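PDB 1IA6: cellulase CEL9M from Clostridium cellulolyticum, which probably cleaves internal beta-1,4-glucosidic linkages of cellulose and related beta-glucans, as a family 9 glycoside hydrolase. Local coordinates for residues 76-81 and 166-171; 154-159 and 214-219; 219-224 and 228-233. All coordinates share one frame; numbering follows the deposited sequence.

How the interactions relate
Following the chain from its N terminus, interaction 1 closes a loop of 84 residues, with several helices and two strands of the small sheet in between, by bringing helix 152-169 against the C-terminal end of helix 64-80. Interaction 2 opens within that loop, near the start of helix 152-169, and closes on helix 210-224 after helix 174-193 has been traversed, so the two contacts cross along the chain. Interaction 3 follows in series and is local: three residues separate 219-224 from 228-233. Trp-219, shared by interactions 2 and 3, also packs on Trp-76, Tyr-79 and Leu-167 of interaction 1, joining three long helices of the alpha barrel.

Interaction 1: 76-81 and 166-171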
loop_
_atom_site.group_PDB
_atom_site.type_symbol
_atom_site.label_atom_id
_atom_site.label_comp_id
_atom_site.label_asym_id
_atom_site.label_seq_id
_atom_site.Cartn_x
_atom_site.Cartn_y
_atom_site.Cartn_z
ATOM N N TRP A 76 9.327 1.757 -0.596
ATOM C CA TRP A 76 10.128 1.676 0.618
ATOM C C TRP A 76 10.679 0.259 0.780
ATOM O O TRP A 76 11.829 0.076 1.186
ATOM C CB TRP A 76 9.274 2.063 1.837
ATOM C CG TRP A 76 10.047 2.273 3.110
ATOM C CD1 TRP A 76 11.367 2.599 3.224
ATOM C CD2 TRP A 76 9.528 2.233 4.447
ATOM N NE1 TRP A 76 11.705 2.766 4.545
ATOM C CE2 TRP A 76 10.595 2.548 5.319
ATOM C CE3 TRP A 76 8.265 1.965 4.992
ATOM C CZ2 TRP A 76 10.440 2.602 6.708
ATOM C CZ3 TRP A 76 8.110 2.018 6.378
ATOM C CH2 TRP A 76 9.193 2.335 7.217
ATOM N N SER A 77 9.855 -0.729 0.449
ATOM C CA SER A 77 10.247 -2.131 0.550
ATOM C C SER A 77 11.465 -2.420 -0.324
ATOM O O SER A 77 12.419 -3.068 0.112
ATOM C CB SER A 77 9.087 -3.036 0.120
ATOM O OG SER A 77 7.921 -2.784 0.889
ATOM N N LEU A 78 11.426 -1.933 -1.559
ATOM C CA LEU A 78 12.516 -2.147 -2.508
ATOM C C LEU A 78 13.778 -1.406 -2.070
ATOM O O LEU A 78 14.891 -1.916 -2.198
ATOM C CB LEU A 78 12.100 -1.674 -3.902
ATOM C CG LEU A 78 13.103 -1.892 -5.042
ATOM C CD1 LEU A 78 13.392 -3.379 -5.200
ATOM C CD2 LEU A 78 12.532 -1.322 -6.329
ATOM N N TYR A 79 13.593 -0.198 -1.551
ATOM C CA TYR A 79 14.706 0.625 -1.095
ATOM C C TYR A 79 15.443 0.017 0.097
ATOM O O TYR A 79 16.674 -0.001 0.131
ATOM C CB TYR A 79 14.202 2.021 -0.714
ATOM C CG TYR A 79 15.296 2.967 -0.262
ATOM C CD1 TYR A 79 16.148 3.571 -1.185
ATOM C CD2 TYR A 79 15.479 3.254 1.089
ATOM C CE1 TYR A 79 17.158 4.442 -0.770
ATOM C CE2 TYR A 79 16.482 4.119 1.514
ATOM C CZ TYR A 79 17.315 4.710 0.580
ATOM O OH TYR A 79 18.297 5.578 0.997
ATOM N N GLU A 80 14.691 -0.480 1.073
ATOM C CA GLU A 80 15.284 -1.057 2.279
ATOM C C GLU A 80 15.754 -2.505 2.156
ATOM O O GLU A 80 16.727 -2.896 2.802
ATOM C CB GLU A 80 14.292 -0.979 3.445
ATOM C CG GLU A 80 13.820 0.423 3.812
ATOM C CD GLU A 80 14.885 1.263 4.504
ATOM O OE1 GLU A 80 15.919 0.708 4.934
ATOM O OE2 GLU A 80 14.676 2.486 4.632
ATOM N N PHE A 81 15.060 -3.302 1.347
ATOM C CA PHE A 81 15.406 -4.715 1.199
ATOM C C PHE A 81 15.683 -5.130 -0.242
ATOM O O PHE A 81 15.293 -6.218 -0.664
ATOM C CB PHE A 81 14.276 -5.585 1.766
ATOM C CG PHE A 81 13.919 -5.268 3.194
ATOM C CD1 PHE A 81 14.844 -5.457 4.217
ATOM C CD2 PHE A 81 12.656 -4.774 3.515
ATOM C CE1 PHE A 81 14.519 -5.156 5.543
ATOM C CE2 PHE A 81 12.321 -4.470 4.838
ATOM C CZ PHE A 81 13.257 -4.662 5.851
ATOM N N TYR A 166 12.630 7.790 -7.708
ATOM C CA TYR A 166 13.872 8.428 -8.138
ATOM C C TYR A 166 15.038 7.634 -7.547
ATOM O O TYR A 166 15.987 7.289 -8.249
ATOM C CB TYR A 166 13.940 9.876 -7.642
ATOM C CG TYR A 166 15.342 10.453 -7.624
ATOM C CD1 TYR A 166 15.989 10.814 -8.808
ATOM C CD2 TYR A 166 16.037 10.604 -6.421
ATOM C CE1 TYR A 166 17.300 11.308 -8.795
ATOM C CE2 TYR A 166 17.349 11.098 -6.395
ATOM C CZ TYR A 166 17.971 11.445 -7.588
ATOM O OH TYR A 166 19.267 11.912 -7.581
ATOM N N LEU A 167 14.948 7.335 -6.255
ATOM C CA LEU A 167 16.001 6.593 -5.565
ATOM C C LEU A 167 16.171 5.169 -6.086
ATOM O O LEU A 167 17.292 4.674 -6.182
ATOM C CB LEU A 167 15.717 6.558 -4.061
ATOM C CG LEU A 167 15.763 7.917 -3.352
ATOM C CD1 LEU A 167 15.186 7.797 -1.945
ATOM C CD2 LEU A 167 17.202 8.418 -3.317
ATOM N N ASN A 168 15.064 4.518 -6.430
ATOM C CA ASN A 168 15.110 3.142 -6.919
ATOM C C ASN A 168 15.327 2.992 -8.426
ATOM O O ASN A 168 15.678 1.912 -8.892
ATOM C CB ASN A 168 13.809 2.396 -6.564
ATOM C CG ASN A 168 13.617 2.204 -5.070
ATOM O OD1 ASN A 168 14.564 1.914 -4.346
ATOM N ND2 ASN A 168 12.374 2.342 -4.606
ATOM N N TYR A 169 15.135 4.069 -9.182
ATOM C CA TYR A 169 15.243 3.995 -10.640
ATOM C C TYR A 169 16.367 4.807 -11.290
ATOM O O TYR A 169 16.612 4.672 -12.492
ATOM C CB TYR A 169 13.903 4.435 -11.240
ATOM C CG TYR A 169 13.490 3.716 -12.505
ATOM C CD1 TYR A 169 13.247 2.343 -12.503
ATOM C CD2 TYR A 169 13.283 4.419 -13.691
ATOM C CE1 TYR A 169 12.801 1.689 -13.650
ATOM C CE2 TYR A 169 12.838 3.775 -14.842
ATOM C CZ TYR A 169 12.598 2.411 -14.813
ATOM O OH TYR A 169 12.135 1.776 -15.942
ATOM N N LYS A 170 17.049 5.637 -10.509
ATOM C CA LYS A 170 18.115 6.487 -11.044
ATOM C C LYS A 170 19.225 5.752 -11.791
ATOM O O LYS A 170 19.828 6.309 -12.706
ATOM C CB LYS A 170 18.727 7.335 -9.923
ATOM C CG LYS A 170 19.372 6.532 -8.805
ATOM C CD LYS A 170 19.690 7.408 -7.594
ATOM C CE LYS A 170 20.718 8.477 -7.923
ATOM N NZ LYS A 170 21.078 9.293 -6.727
ATOM N N ASN A 171 19.495 4.510 -11.405
ATOM C CA ASN A 171 20.539 3.719 -12.053
ATOM C C ASN A 171 20.061 3.043 -13.336
ATOM O O ASN A 171 20.869 2.522 -14.106
ATOM C CB ASN A 171 21.062 2.654 -11.087
ATOM C CG ASN A 171 21.773 3.252 -9.889
ATOM O OD1 ASN A 171 21.963 2.587 -8.870
ATOM N ND2 ASN A 171 22.181 4.512 -10.010
#
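Asn-168 reaches from helix 152-169 to the last turn of helix 64-80 and lays its amide between Leu-78 and Tyr-79. Its first torsion, -66°, sets CG anti to the carbonyl carbon, and from there the two ends of the amide part company. The ND2 end is hydrogen-bonded to the backbone O of Gly-75, one turn before Tyr-79. OD1 lies against the backbone of Tyr-79, with Asn-168 OD1 to Tyr-79 CA at 3.5 Å, and is also at the edge of the tyrosine ring, near its plane. The amide and ring planes are 51° apart, so the two groups do not stack. Asparagine suits this place because it is short enough to fit between helices whose nearest CA atoms, those of Tyr-79 and Asn-168, are 6.4 Å apart, yet carries a donor for a helix carbonyl.

Leu-78 supplies the apolar side of the contact. It runs past Asn-168 in the opposite direction, and its CD2 branch touches Asn-168 CG at 3.9 Å; Leu-78 also touches Leu-95 and Leu-98 of helix 91-107. Tyr-79 extends with CG anti to its own N (chi1 -178°), which brings the ring over to Leu-167, whose side chain it crosses at a slant. There Tyr-79 CE1 meets Leu-167 CD1 in an apolar contact at 4.1 Å. Trp-219 meets the same tyrosine edge-to-face and touches Leu-167 too.

No hydrogen bond links the two six-residue segments themselves. The asparagine amide is held through ND2 to Gly-75 O, which should fix the flip of the group and keep OD1 on the Tyr-79 side. That bond is the polar link noted here, the contacts between 76-81 and 166-171 being van der Waals packing.

Interaction 2: 154-159 and 214-219; sequences ILSETS and AWAATW
Trp-215 meets Glu-157 through the five-membered part of its indole. With CG anti to the backbone N (chi1 165°) the indole reaches toward helix 152-169, and the glutamate, bent at chi2, doubles back to it although its CB starts out pointing away. Glu-157 OE1 lies 3.3 Å from Trp-215 NE1 and Glu-157 OE2 3.4 Å from Trp-215 CD1, the carboxylate and indole planes being 22° apart. OE2 also comes close to OD1 of Asp-212, a calcium ligand, in a doubtfully short approach of like charges that the nearby metal may ease; the side chain of Glu-157 is about 6 Å from the calcium ion itself.

Ala-216 comes next, and its lack of bulk is the point: its CB touches Ser-156 O at 3.4 Å and Ser-156 CB at 3.8 Å. This lets the axes of the two segments, at 27°, close to 8.3 Å. Helices 152-169 and 210-224 belong to the alpha barrel of this family 9 enzyme and run nearly parallel here, with helix 174-193 between them in sequence. Ser-156 is equally compact, its OG turned back to Ser-152 O. Ala-216 O receives a hydrogen bond from a water, which donates its other hydrogen to Ser-159 OG; that hydroxyl in turn bonds to Ala-184 O of helix 174-193.

Thr-218 folds its hydroxyl onto its own helix, OG1 donating to Trp-215 O at 2.8 Å. Trp-219, finally, turns its edge to the indole of Trp-215, Trp-219 NE1 lying 3.2 Å above that plane toward the rim, while Arg-266 makes a cation-pi contact with the Trp-219 ring.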
loop_
_atom_site.group_PDB
_atom_site.type_symbol
_atom_site.label_atom_id
_atom_site.label_comp_id
_atom_site.label_asym_id
_atom_site.label_seq_id
_atom_site.Cartn_x
_atom_site.Cartn_y
_atom_site.Cartn_z
ATOM N N ILE A 154 -2.629 13.223 0.667
ATOM C CA ILE A 154 -2.550 12.543 -0.618
ATOM C C ILE A 154 -1.331 13.019 -1.407
ATOM O O ILE A 154 -0.571 12.213 -1.943
ATOM C CB ILE A 154 -3.835 12.787 -1.439
ATOM C CG1 ILE A 154 -5.022 12.148 -0.712
ATOM C CG2 ILE A 154 -3.690 12.215 -2.854
ATOM C CD1 ILE A 154 -6.346 12.276 -1.445
ATOM N N LEU A 155 -1.143 14.334 -1.461
ATOM C CA LEU A 155 -0.020 14.916 -2.182
ATOM C C LEU A 155 1.313 14.447 -1.615
ATOM O O LEU A 155 2.251 14.184 -2.367
ATOM C CB LEU A 155 -0.099 16.447 -2.127
ATOM C CG LEU A 155 -1.216 17.077 -2.960
ATOM C CD1 LEU A 155 -1.352 18.562 -2.633
ATOM C CD2 LEU A 155 -0.909 16.876 -4.437
ATOM N N SER A 156 1.389 14.328 -0.292
ATOM C CA SER A 156 2.620 13.905 0.359
ATOM C C SER A 156 2.940 12.438 0.124
ATOM O O SER A 156 4.094 12.090 -0.105
ATOM C CB SER A 156 2.557 14.192 1.863
ATOM O OG SER A 156 2.533 15.589 2.100
ATOM N N GLU A 157 1.934 11.571 0.181
ATOM C CA GLU A 157 2.201 10.159 -0.056
ATOM C C GLU A 157 2.635 9.955 -1.505
ATOM O O GLU A 157 3.508 9.136 -1.790
ATOM C CB GLU A 157 0.970 9.304 0.255
ATOM C CG GLU A 157 0.694 9.136 1.751
ATOM C CD GLU A 157 1.912 8.666 2.530
ATOM O OE1 GLU A 157 2.658 7.806 2.021
ATOM O OE2 GLU A 157 2.119 9.146 3.663
ATOM N N THR A 158 2.029 10.709 -2.417
ATOM C CA THR A 158 2.370 10.607 -3.832
ATOM C C THR A 158 3.791 11.127 -4.025
ATOM O O THR A 158 4.577 10.551 -4.772
ATOM C CB THR A 158 1.380 11.417 -4.696
ATOM O OG1 THR A 158 0.046 10.972 -4.418
ATOM C CG2 THR A 158 1.663 11.216 -6.177
ATOM N N SER A 159 4.122 12.210 -3.329
ATOM C CA SER A 159 5.462 12.782 -3.404
ATOM C C SER A 159 6.487 11.746 -2.938
ATOM O O SER A 159 7.515 11.536 -3.587
ATOM C CB SER A 159 5.549 14.034 -2.524
ATOM O OG SER A 159 6.867 14.563 -2.497
ATOM N N ALA A 214 5.609 15.129 6.964
ATOM C CA ALA A 214 6.887 14.810 7.597
ATOM C C ALA A 214 7.549 13.653 6.860
ATOM O O ALA A 214 8.740 13.691 6.561
ATOM C CB ALA A 214 6.667 14.442 9.057
ATOM N N TRP A 215 6.762 12.623 6.578
ATOM C CA TRP A 215 7.228 11.443 5.859
ATOM C C TRP A 215 7.792 11.822 4.483
ATOM O O TRP A 215 8.905 11.427 4.132
ATOM C CB TRP A 215 6.049 10.462 5.743
ATOM C CG TRP A 215 6.172 9.338 4.758
ATOM C CD1 TRP A 215 5.483 9.207 3.581
ATOM C CD2 TRP A 215 6.932 8.129 4.910
ATOM N NE1 TRP A 215 5.758 7.992 3.000
ATOM C CE2 TRP A 215 6.643 7.311 3.793
ATOM C CE3 TRP A 215 7.823 7.656 5.882
ATOM C CZ2 TRP A 215 7.215 6.045 3.622
ATOM C CZ3 TRP A 215 8.393 6.395 5.710
ATOM C CH2 TRP A 215 8.083 5.605 4.588
ATOM N N ALA A 216 7.032 12.597 3.713
ATOM C CA ALA A 216 7.478 13.018 2.388
ATOM C C ALA A 216 8.749 13.857 2.487
ATOM O O ALA A 216 9.644 13.746 1.650
ATOM C CB ALA A 216 6.377 13.817 1.694
ATOM N N ALA A 217 8.820 14.688 3.522
ATOM C CA ALA A 217 9.975 15.548 3.739
ATOM C C ALA A 217 11.248 14.748 4.012
ATOM O O ALA A 217 12.320 15.107 3.526
ATOM C CB ALA A 217 9.697 16.511 4.896
ATOM N N THR A 218 11.142 13.662 4.778
ATOM C CA THR A 218 12.334 12.870 5.070
ATOM C C THR A 218 12.901 12.239 3.799
ATOM O O THR A 218 14.115 12.099 3.664
ATOM C CB THR A 218 12.073 11.751 6.117
ATOM O OG1 THR A 218 11.192 10.762 5.576
ATOM C CG2 THR A 218 11.470 12.340 7.391
ATOM N N TRP A 219 12.034 11.866 2.863
ATOM C CA TRP A 219 12.514 11.267 1.622
ATOM C C TRP A 219 13.162 12.311 0.720
ATOM O O TRP A 219 14.169 12.036 0.069
ATOM C CB TRP A 219 11.376 10.541 0.898
ATOM C CG TRP A 219 11.046 9.253 1.581
ATOM C CD1 TRP A 219 9.902 8.951 2.264
ATOM C CD2 TRP A 219 11.915 8.124 1.734
ATOM N NE1 TRP A 219 10.009 7.707 2.839
ATOM C CE2 TRP A 219 11.235 7.177 2.530
ATOM C CE3 TRP A 219 13.209 7.823 1.278
ATOM C CZ2 TRP A 219 11.804 5.946 2.883
ATOM C CZ3 TRP A 219 13.776 6.599 1.631
ATOM C CH2 TRP A 219 13.072 5.676 2.427
HETATM O O HOH W 1 8.859 12.858 -1.072
#

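Interaction 3: 219-224 and 228-233; sequences WLYTAT and TYITDA
Two CH-pi contacts, Leu-220 with Tyr-229 and Ile-230 with Tyr-221, dominate the meeting of 219-224 and 228-233. Leu-220 CB stands 3.6 Å from the centroid of the Tyr-229 ring and only 3° off its normal, almost squarely over the face. Ile-230 CG1 lies 3.8 Å from the centroid of the Tyr-221 ring, tilted 23° from the normal and shifted toward the rim. Tyr-221 has its CG anti to the backbone N, which presents one ring face to Ile-230 CG1. The exchange is reciprocal, each helix giving one tyrosine face and one aliphatic group.

Plain apolar packing fills in around these. Leu-220 CD1 extends the leucine's cover of the ring, reaching Tyr-229 CE1 at 3.6 Å. Tyr-221 CB and Tyr-229 CB sit 4.2 Å apart where the backbones come nearest. Ile-270 of helix 260-271 touches both Tyr-221 and Ile-230.

The polar part belongs to Thr-224. Its OG1 donates to Leu-220 O at 2.7 Å, reaching that oxygen from the face opposite to the backbone N-H of Thr-224, and it is also bonded to Asp-226 N in the turn. The same OG1 lies at the edge of the Tyr-229 ring, so the threonine ties up the helix end beside the aromatic.

With axes 8.6 Å apart, 168° between their directions and three residues in the connection, this is a tight antiparallel alpha-alpha hairpin, the kind of helical pairing from which the (alpha/alpha)6 barrel of family 9 glycoside hydrolases is built.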
loop_
_atom_site.group_PDB
_atom_site.type_symbol
_atom_site.label_atom_id
_atom_site.label_comp_id
_atom_site.label_asym_id
_atom_site.label_seq_id
_atom_site.Cartn_x
_atom_site.Cartn_y
_atom_site.Cartn_z
ATOM N N TRP A 219 12.034 11.866 2.863
ATOM C CA TRP A 219 12.514 11.267 1.622
ATOM C C TRP A 219 13.162 12.311 0.720
ATOM O O TRP A 219 14.169 12.036 0.069
ATOM C CB TRP A 219 11.376 10.541 0.898
ATOM C CG TRP A 219 11.046 9.253 1.581
ATOM C CD1 TRP A 219 9.902 8.951 2.264
ATOM C CD2 TRP A 219 11.915 8.124 1.734
ATOM N NE1 TRP A 219 10.009 7.707 2.839
ATOM C CE2 TRP A 219 11.235 7.177 2.530
ATOM C CE3 TRP A 219 13.209 7.823 1.278
ATOM C CZ2 TRP A 219 11.804 5.946 2.883
ATOM C CZ3 TRP A 219 13.776 6.599 1.631
ATOM C CH2 TRP A 219 13.072 5.676 2.427
ATOM N N LEU A 220 12.600 13.513 0.685
ATOM C CA LEU A 220 13.189 14.563 -0.133
ATOM C C LEU A 220 14.572 14.897 0.419
ATOM O O LEU A 220 15.471 15.274 -0.331
ATOM C CB LEU A 220 12.280 15.797 -0.161
ATOM C CG LEU A 220 11.129 15.632 -1.165
ATOM C CD1 LEU A 220 10.056 16.682 -0.933
ATOM C CD2 LEU A 220 11.684 15.721 -2.578
ATOM N N TYR A 221 14.752 14.746 1.729
ATOM C CA TYR A 221 16.060 15.005 2.322
ATOM C C TYR A 221 17.042 13.932 1.852
ATOM O O TYR A 221 18.154 14.232 1.429
ATOM C CB TYR A 221 16.001 14.977 3.850
ATOM C CG TYR A 221 17.377 15.058 4.479
ATOM C CD1 TYR A 221 18.134 16.227 4.395
ATOM C CD2 TYR A 221 17.943 13.950 5.110
ATOM C CE1 TYR A 221 19.428 16.290 4.926
ATOM C CE2 TYR A 221 19.234 14.000 5.642
ATOM C CZ TYR A 221 19.968 15.171 5.547
ATOM O OH TYR A 221 21.240 15.222 6.073
ATOM N N THR A 222 16.626 12.674 1.935
ATOM C CA THR A 222 17.482 11.571 1.516
ATOM C C THR A 222 17.922 11.721 0.056
ATOM O O THR A 222 19.052 11.392 -0.299
ATOM C CB THR A 222 16.761 10.218 1.683
ATOM O OG1 THR A 222 16.433 10.021 3.065
ATOM C CG2 THR A 222 17.650 9.071 1.209
ATOM N N ALA A 223 17.032 12.235 -0.784
ATOM C CA ALA A 223 17.343 12.397 -2.198
ATOM C C ALA A 223 18.129 13.655 -2.548
ATOM O O ALA A 223 18.893 13.651 -3.509
ATOM C CB ALA A 223 16.054 12.361 -3.017
ATOM N N THR A 224 17.962 14.719 -1.767
ATOM C CA THR A 224 18.627 15.989 -2.072
ATOM C C THR A 224 19.711 16.461 -1.103
ATOM O O THR A 224 20.499 17.342 -1.443
ATOM C CB THR A 224 17.591 17.123 -2.170
ATOM O OG1 THR A 224 17.045 17.380 -0.868
ATOM C CG2 THR A 224 16.454 16.732 -3.109
ATOM N N THR A 228 16.780 21.741 4.822
ATOM C CA THR A 228 15.524 22.460 4.995
ATOM C C THR A 228 14.335 21.518 5.093
ATOM O O THR A 228 13.363 21.809 5.787
ATOM C CB THR A 228 15.275 23.442 3.834
ATOM O OG1 THR A 228 15.328 22.735 2.590
ATOM C CG2 THR A 228 16.327 24.539 3.834
ATOM N N TYR A 229 14.408 20.386 4.400
ATOM C CA TYR A 229 13.313 19.424 4.439
ATOM C C TYR A 229 13.150 18.817 5.826
ATOM O O TYR A 229 12.035 18.505 6.245
ATOM C CB TYR A 229 13.540 18.318 3.408
ATOM C CG TYR A 229 13.313 18.775 1.985
ATOM C CD1 TYR A 229 12.044 19.167 1.556
ATOM C CD2 TYR A 229 14.363 18.823 1.070
ATOM C CE1 TYR A 229 11.826 19.596 0.253
ATOM C CE2 TYR A 229 14.157 19.251 -0.240
ATOM C CZ TYR A 229 12.885 19.634 -0.640
ATOM O OH TYR A 229 12.667 20.050 -1.931
ATOM N N ILE A 230 14.256 18.643 6.544
ATOM C CA ILE A 230 14.174 18.070 7.884
ATOM C C ILE A 230 13.637 19.128 8.843
ATOM O O ILE A 230 12.937 18.810 9.801
ATOM C CB ILE A 230 15.550 17.545 8.364
ATOM C CG1 ILE A 230 16.030 16.430 7.427
ATOM C CG2 ILE A 230 15.449 17.018 9.795
ATOM C CD1 ILE A 230 15.053 15.259 7.266
ATOM N N THR A 231 13.959 20.390 8.580
ATOM C CA THR A 231 13.458 21.468 9.416
ATOM C C THR A 231 11.930 21.441 9.293
ATOM O O THR A 231 11.222 21.579 10.288
ATOM C CB THR A 231 14.011 22.839 8.956
ATOM O OG1 THR A 231 15.440 22.842 9.080
ATOM C CG2 THR A 231 13.439 23.962 9.805
ATOM N N ASP A 232 11.431 21.242 8.072
ATOM C CA ASP A 232 9.986 21.171 7.832
ATOM C C ASP A 232 9.399 19.958 8.545
ATOM O O ASP A 232 8.394 20.057 9.249
ATOM C CB ASP A 232 9.664 21.008 6.339
ATOM C CG ASP A 232 9.856 22.279 5.539
ATOM O OD1 ASP A 232 10.024 23.359 6.139
ATOM O OD2 ASP A 232 9.820 22.187 4.292
ATOM N N ALA A 233 10.033 18.808 8.342
ATOM C CA ALA A 233 9.569 17.557 8.928
ATOM C C ALA A 233 9.371 17.605 10.435
ATOM O O ALA A 233 8.345 17.147 10.943
ATOM C CB ALA A 233 10.520 16.427 8.564
#